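Local coordinates for protein charybdin (Charybdis maritima, PDB 2B7U) that belongs to the ribosome-inactivating protein family of plants, a single chain that joins a mixed beta sheet to a largely helical region, at residues A[18-21]-A[22-25]; A[132-135]-A[136-139]. All coordinates share one frame; numbering follows the deposited sequence.

In the fold
Two helix starts are described here, and both are capped by a side chain of the residue just before the first turn. Contact 1 opens helix 21-35, after the loop that leaves strand 7-15; contact 2 opens helix 135-147, after the loop that follows helix 117-124. They come in that order along the chain, over a hundred residues apart, yet their centres are about 13 Å apart, on the same side of the chain's centre. K135 NZ probably donates a hydrogen bond to L19 O, and L19 packs against L138. These two links join segments far apart in sequence at the place where the two helices begin.

Contact 1: A[18-21]-A[22-25]; sequences RLTG and QTYT
A capping box opens helix 21-35, built by T20 and T23 where the loop after strand 7-15 turns into the helix. The two threonines exchange bonds: T23 N donates to T20 OG1 at 3.1 Å, and T20 N donates to T23 OG1 at 3.0 Å, the latter nearly straight at 172°. In both residues OG1 sits between the backbone N and the carbonyl carbon (chi1 68° in T20, 60° in T23), which brings T20 OG1 forward to T23 N and T23 OG1 back to T20 N. Threonine suits both places because its hydroxyl sits directly on CB, close enough to the main chain to accept an N-H three residues away. The first turn is then closed by Y24 N, bonded to T20 O at 2.9 Å. At the next residue, G21 O accepts from both T25 N and T25 OG1, the latter at 2.9 Å, and the two donors approach from opposite faces of the carbonyl plane. Beside the box, R18 lays one face of its guanidinium over T23 OG1, and L19 puts CD2 against Y24 CB at 3.8 Å. The Y24 ring runs on into the protein, where its OH bonds to M164 O and helix 172-180 packs on it. Two N-H groups, one at the helix start and one in the loop, thus find hydroxyl acceptors, and the reciprocal pair fixes the rotation of both threonine side chains.

Contact 2: A[132-135]-A[136-139]; sequences SYNK and NALQ
N134 OD1 takes the N-H of A137 at 2.9 Å, the side-chain bond that caps helix 135-147. The donor lies nearly along the C=O axis of the amide, with a C=O...N angle of 161°. With chi1 at 63°, CG of N134 stands between its own backbone N and carbonyl carbon, and this folds the amide over the first turn, where OD1 also lies 3.7 Å from N136 CB. Asparagine suits the place because its short side chain offers an acceptor to the helix start and still has an N-H to give: ND2 makes a weak bond to E186 O. The main chain follows on, with L138 N bonded to N134 O at 3.0 Å and Q139 N to K135 O at 2.9 Å. On the loop side, A137 CB lies only 3.0 Å from S132 O, a tight contact at which a bare methyl fits. K135 runs fully extended away from the first turn, its CG anti to the backbone N (chi1 -177°), and its aliphatic part passes obliquely across Q139, with CE 3.6 Å from OE1. Its ammonium is bonded chiefly to E17 O, in the loop before helix 21-35, a reach that calls for a long side chain. Behind the cap, Y133 points away from the turn, packs against helix 151-170 and meets the ring of F178. An asparagine N-cap, its side-chain oxygen receiving the N-H three residues ahead, is a classic way to begin an alpha helix.

Contact 1: A[18-21]-A[22-25]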
ATOM      1  N   ARG A  18       8.935  18.206  -8.565  1.00 25.38           N
ATOM      2  CA  ARG A  18       9.389  17.921  -9.941  1.00 26.14           C
ATOM      3  C   ARG A  18       8.897  16.552 -10.452  1.00 25.06           C
ATOM      4  O   ARG A  18       9.347  16.071 -11.497  1.00 25.60           O
ATOM      5  CB  ARG A  18      10.931  18.048 -10.029  1.00 27.61           C
ATOM      6  CG  ARG A  18      11.797  16.758 -10.023  1.00 30.73           C
ATOM      7  CD  ARG A  18      11.459  15.793  -8.899  1.00 34.90           C
ATOM      8  NE  ARG A  18      11.998  14.443  -9.124  1.00 35.65           N
ATOM      9  CZ  ARG A  18      11.464  13.329  -8.622  1.00 38.44           C
ATOM     10  NH1 ARG A  18      10.364  13.389  -7.883  1.00 39.92           N
ATOM     11  NH2 ARG A  18      12.023  12.144  -8.859  1.00 38.49           N
ATOM     12  N   LEU A  19       7.968  15.945  -9.717  1.00 23.85           N
ATOM     13  CA  LEU A  19       7.532  14.574  -9.973  1.00 22.81           C
ATOM     14  C   LEU A  19       6.932  14.449 -11.379  1.00 21.61           C
ATOM     15  O   LEU A  19       6.086  15.255 -11.768  1.00 21.48           O
ATOM     16  CB  LEU A  19       6.472  14.164  -8.932  1.00 22.83           C
ATOM     17  CG  LEU A  19       6.568  12.850  -8.153  1.00 25.58           C
ATOM     18  CD1 LEU A  19       5.166  12.386  -7.768  1.00 24.25           C
ATOM     19  CD2 LEU A  19       7.308  11.788  -8.860  1.00 23.84           C
ATOM     20  N   THR A  20       7.364  13.436 -12.128  1.00 19.66           N
ATOM     21  CA  THR A  20       6.771  13.129 -13.425  1.00 19.11           C
ATOM     22  C   THR A  20       6.288  11.684 -13.426  1.00 17.68           C
ATOM     23  O   THR A  20       6.611  10.921 -12.509  1.00 17.31           O
ATOM     24  CB  THR A  20       7.772  13.300 -14.575  1.00 19.81           C
ATOM     25  OG1 THR A  20       8.799  12.301 -14.496  1.00 19.53           O
ATOM     26  CG2 THR A  20       8.398  14.674 -14.528  1.00 19.85           C
ATOM     27  N   GLY A  21       5.538  11.314 -14.463  1.00 17.43           N
ATOM     28  CA  GLY A  21       5.085   9.926 -14.643  1.00 16.75           C
ATOM     29  C   GLY A  21       6.246   8.962 -14.572  1.00 17.13           C
ATOM     30  O   GLY A  21       6.177   7.929 -13.888  1.00 17.02           O
ATOM     31  N   GLN A  22       7.336   9.317 -15.248  1.00 16.47           N
ATOM     32  CA  GLN A  22       8.515   8.469 -15.301  1.00 17.09           C
ATOM     33  C   GLN A  22       9.219   8.355 -13.955  1.00 16.25           C
ATOM     34  O   GLN A  22       9.571   7.250 -13.526  1.00 15.69           O
ATOM     35  CB  GLN A  22       9.495   8.981 -16.366  1.00 17.45           C
ATOM     36  CG  GLN A  22       9.198   8.526 -17.786  1.00 22.63           C
ATOM     37  CD  GLN A  22       7.729   8.555 -18.150  1.00 27.05           C
ATOM     38  OE1 GLN A  22       7.101   9.610 -18.118  1.00 32.76           O
ATOM     39  NE2 GLN A  22       7.180   7.395 -18.532  1.00 29.53           N
ATOM     40  N   THR A  23       9.404   9.473 -13.253  1.00 15.52           N
ATOM     41  CA  THR A  23      10.125   9.392 -11.970  1.00 15.81           C
ATOM     42  C   THR A  23       9.278   8.755 -10.845  1.00 15.14           C
ATOM     43  O   THR A  23       9.815   8.133  -9.937  1.00 15.11           O
ATOM     44  CB  THR A  23      10.698  10.735 -11.544  1.00 16.77           C
ATOM     45  OG1 THR A  23       9.643  11.687 -11.385  1.00 18.88           O
ATOM     46  CG2 THR A  23      11.694  11.213 -12.588  1.00 17.95           C
ATOM     47  N   TYR A  24       7.967   8.918 -10.922  1.00 14.42           N
ATOM     48  CA  TYR A  24       7.050   8.209 -10.026  1.00 14.27           C
ATOM     49  C   TYR A  24       7.160   6.706 -10.303  1.00 14.01           C
ATOM     50  O   TYR A  24       7.301   5.926  -9.362  1.00 14.66           O
ATOM     51  CB  TYR A  24       5.636   8.691 -10.281  1.00 14.05           C
ATOM     52  CG  TYR A  24       4.556   7.862  -9.628  1.00 13.69           C
ATOM     53  CD1 TYR A  24       4.286   7.983  -8.260  1.00 14.05           C
ATOM     54  CD2 TYR A  24       3.773   7.014 -10.372  1.00 13.98           C
ATOM     55  CE1 TYR A  24       3.286   7.236  -7.655  1.00 14.05           C
ATOM     56  CE2 TYR A  24       2.753   6.267  -9.772  1.00 12.53           C
ATOM     57  CZ  TYR A  24       2.503   6.405  -8.435  1.00 13.97           C
ATOM     58  OH  TYR A  24       1.495   5.631  -7.924  1.00 15.79           O
ATOM     59  N   THR A  25       7.095   6.297 -11.566  1.00 13.75           N
ATOM     60  CA  THR A  25       7.221   4.883 -11.900  1.00 14.96           C
ATOM     61  C   THR A  25       8.542   4.301 -11.394  1.00 14.94           C
ATOM     62  O   THR A  25       8.581   3.189 -10.841  1.00 14.75           O
ATOM     63  CB  THR A  25       7.063   4.694 -13.402  1.00 15.07           C
ATOM     64  OG1 THR A  25       5.726   5.069 -13.775  1.00 16.72           O
ATOM     65  CG2 THR A  25       7.326   3.243 -13.781  1.00 17.00           C
TER

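Contact 2: A[132-135]-A[136-139]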
ATOM      1  N   SER A 132      -9.291  12.652  -5.610  1.00 22.19           N
ATOM      2  CA  SER A 132      -8.391  12.783  -6.749  1.00 22.17           C
ATOM      3  C   SER A 132      -7.003  12.317  -6.384  1.00 21.61           C
ATOM      4  O   SER A 132      -6.541  12.556  -5.266  1.00 20.99           O
ATOM      5  CB  SER A 132      -8.324  14.236  -7.237  1.00 22.81           C
ATOM      6  OG  SER A 132      -7.417  14.334  -8.330  1.00 25.28           O
ATOM      7  N   TYR A 133      -6.334  11.653  -7.340  1.00 20.37           N
ATOM      8  CA  TYR A 133      -5.024  11.037  -7.109  1.00 20.52           C
ATOM      9  C   TYR A 133      -3.981  11.482  -8.120  1.00 21.03           C
ATOM     10  O   TYR A 133      -3.269  10.667  -8.699  1.00 24.15           O
ATOM     11  CB  TYR A 133      -5.143   9.522  -7.157  1.00 19.60           C
ATOM     12  CG  TYR A 133      -6.135   8.987  -6.177  1.00 18.79           C
ATOM     13  CD1 TYR A 133      -7.341   8.442  -6.596  1.00 19.30           C
ATOM     14  CD2 TYR A 133      -5.863   8.995  -4.828  1.00 16.90           C
ATOM     15  CE1 TYR A 133      -8.240   7.947  -5.677  1.00 18.21           C
ATOM     16  CE2 TYR A 133      -6.751   8.492  -3.916  1.00 16.92           C
ATOM     17  CZ  TYR A 133      -7.939   7.960  -4.343  1.00 16.97           C
ATOM     18  OH  TYR A 133      -8.828   7.484  -3.421  1.00 16.63           O
ATOM     19  N   ASN A 134      -3.916  12.778  -8.371  1.00 20.43           N
ATOM     20  CA  ASN A 134      -2.895  13.301  -9.266  1.00 19.63           C
ATOM     21  C   ASN A 134      -1.776  13.975  -8.453  1.00 18.50           C
ATOM     22  O   ASN A 134      -1.765  13.929  -7.222  1.00 17.49           O
ATOM     23  CB  ASN A 134      -3.513  14.210 -10.328  1.00 20.59           C
ATOM     24  CG  ASN A 134      -4.161  15.441  -9.759  1.00 20.92           C
ATOM     25  OD1 ASN A 134      -4.080  15.717  -8.562  1.00 20.42           O
ATOM     26  ND2 ASN A 134      -4.801  16.218 -10.633  1.00 26.00           N
ATOM     27  N   LYS A 135      -0.839  14.620  -9.140  1.00 18.80           N
ATOM     28  CA  LYS A 135       0.284  15.266  -8.473  1.00 18.46           C
ATOM     29  C   LYS A 135      -0.187  16.386  -7.545  1.00 18.58           C
ATOM     30  O   LYS A 135       0.305  16.540  -6.427  1.00 17.92           O
ATOM     31  CB  LYS A 135       1.252  15.822  -9.524  1.00 18.43           C
ATOM     32  CG  LYS A 135       2.503  16.469  -8.994  1.00 19.09           C
ATOM     33  CD  LYS A 135       3.353  16.920 -10.161  1.00 19.96           C
ATOM     34  CE  LYS A 135       4.616  17.629  -9.738  1.00 22.50           C
ATOM     35  NZ  LYS A 135       5.464  17.962 -10.937  1.00 22.75           N
ATOM     36  N   ASN A 136      -1.146  17.172  -8.018  1.00 17.97           N
ATOM     37  CA  ASN A 136      -1.707  18.238  -7.189  1.00 18.70           C
ATOM     38  C   ASN A 136      -2.317  17.677  -5.902  1.00 18.33           C
ATOM     39  O   ASN A 136      -2.152  18.261  -4.837  1.00 17.37           O
ATOM     40  CB  ASN A 136      -2.729  19.064  -7.973  1.00 19.68           C
ATOM     41  CG  ASN A 136      -2.086  19.945  -9.056  1.00 22.06           C
ATOM     42  OD1 ASN A 136      -2.700  20.206 -10.084  1.00 28.75           O
ATOM     43  ND2 ASN A 136      -0.868  20.410  -8.818  1.00 23.96           N
ATOM     44  N   ALA A 137      -2.990  16.525  -5.986  1.00 17.35           N
ATOM     45  CA  ALA A 137      -3.590  15.907  -4.792  1.00 17.80           C
ATOM     46  C   ALA A 137      -2.519  15.404  -3.827  1.00 16.91           C
ATOM     47  O   ALA A 137      -2.675  15.491  -2.604  1.00 16.49           O
ATOM     48  CB  ALA A 137      -4.539  14.791  -5.179  1.00 18.46           C
ATOM     49  N   LEU A 138      -1.436  14.868  -4.367  1.00 16.80           N
ATOM     50  CA  LEU A 138      -0.339  14.407  -3.534  1.00 17.62           C
ATOM     51  C   LEU A 138       0.346  15.584  -2.845  1.00 17.36           C
ATOM     52  O   LEU A 138       0.708  15.499  -1.693  1.00 17.65           O
ATOM     53  CB  LEU A 138       0.632  13.588  -4.366  1.00 18.39           C
ATOM     54  CG  LEU A 138       1.710  12.824  -3.624  1.00 19.01           C
ATOM     55  CD1 LEU A 138       1.129  11.957  -2.501  1.00 19.72           C
ATOM     56  CD2 LEU A 138       2.508  12.025  -4.651  1.00 19.59           C
ATOM     57  N   GLN A 139       0.493  16.700  -3.547  1.00 16.89           N
ATOM     58  CA  GLN A 139       1.056  17.886  -2.959  1.00 16.64           C
ATOM     59  C   GLN A 139       0.201  18.355  -1.782  1.00 16.19           C
ATOM     60  O   GLN A 139       0.711  18.657  -0.691  1.00 16.48           O
ATOM     61  CB  GLN A 139       1.165  18.981  -4.019  1.00 16.50           C
ATOM     62  CG  GLN A 139       2.267  18.737  -5.044  1.00 18.06           C
ATOM     63  CD  GLN A 139       2.256  19.726  -6.221  1.00 17.25           C
ATOM     64  OE1 GLN A 139       3.069  19.608  -7.137  1.00 22.87           O
ATOM     65  NE2 GLN A 139       1.343  20.685  -6.199  1.00 21.75           N
TER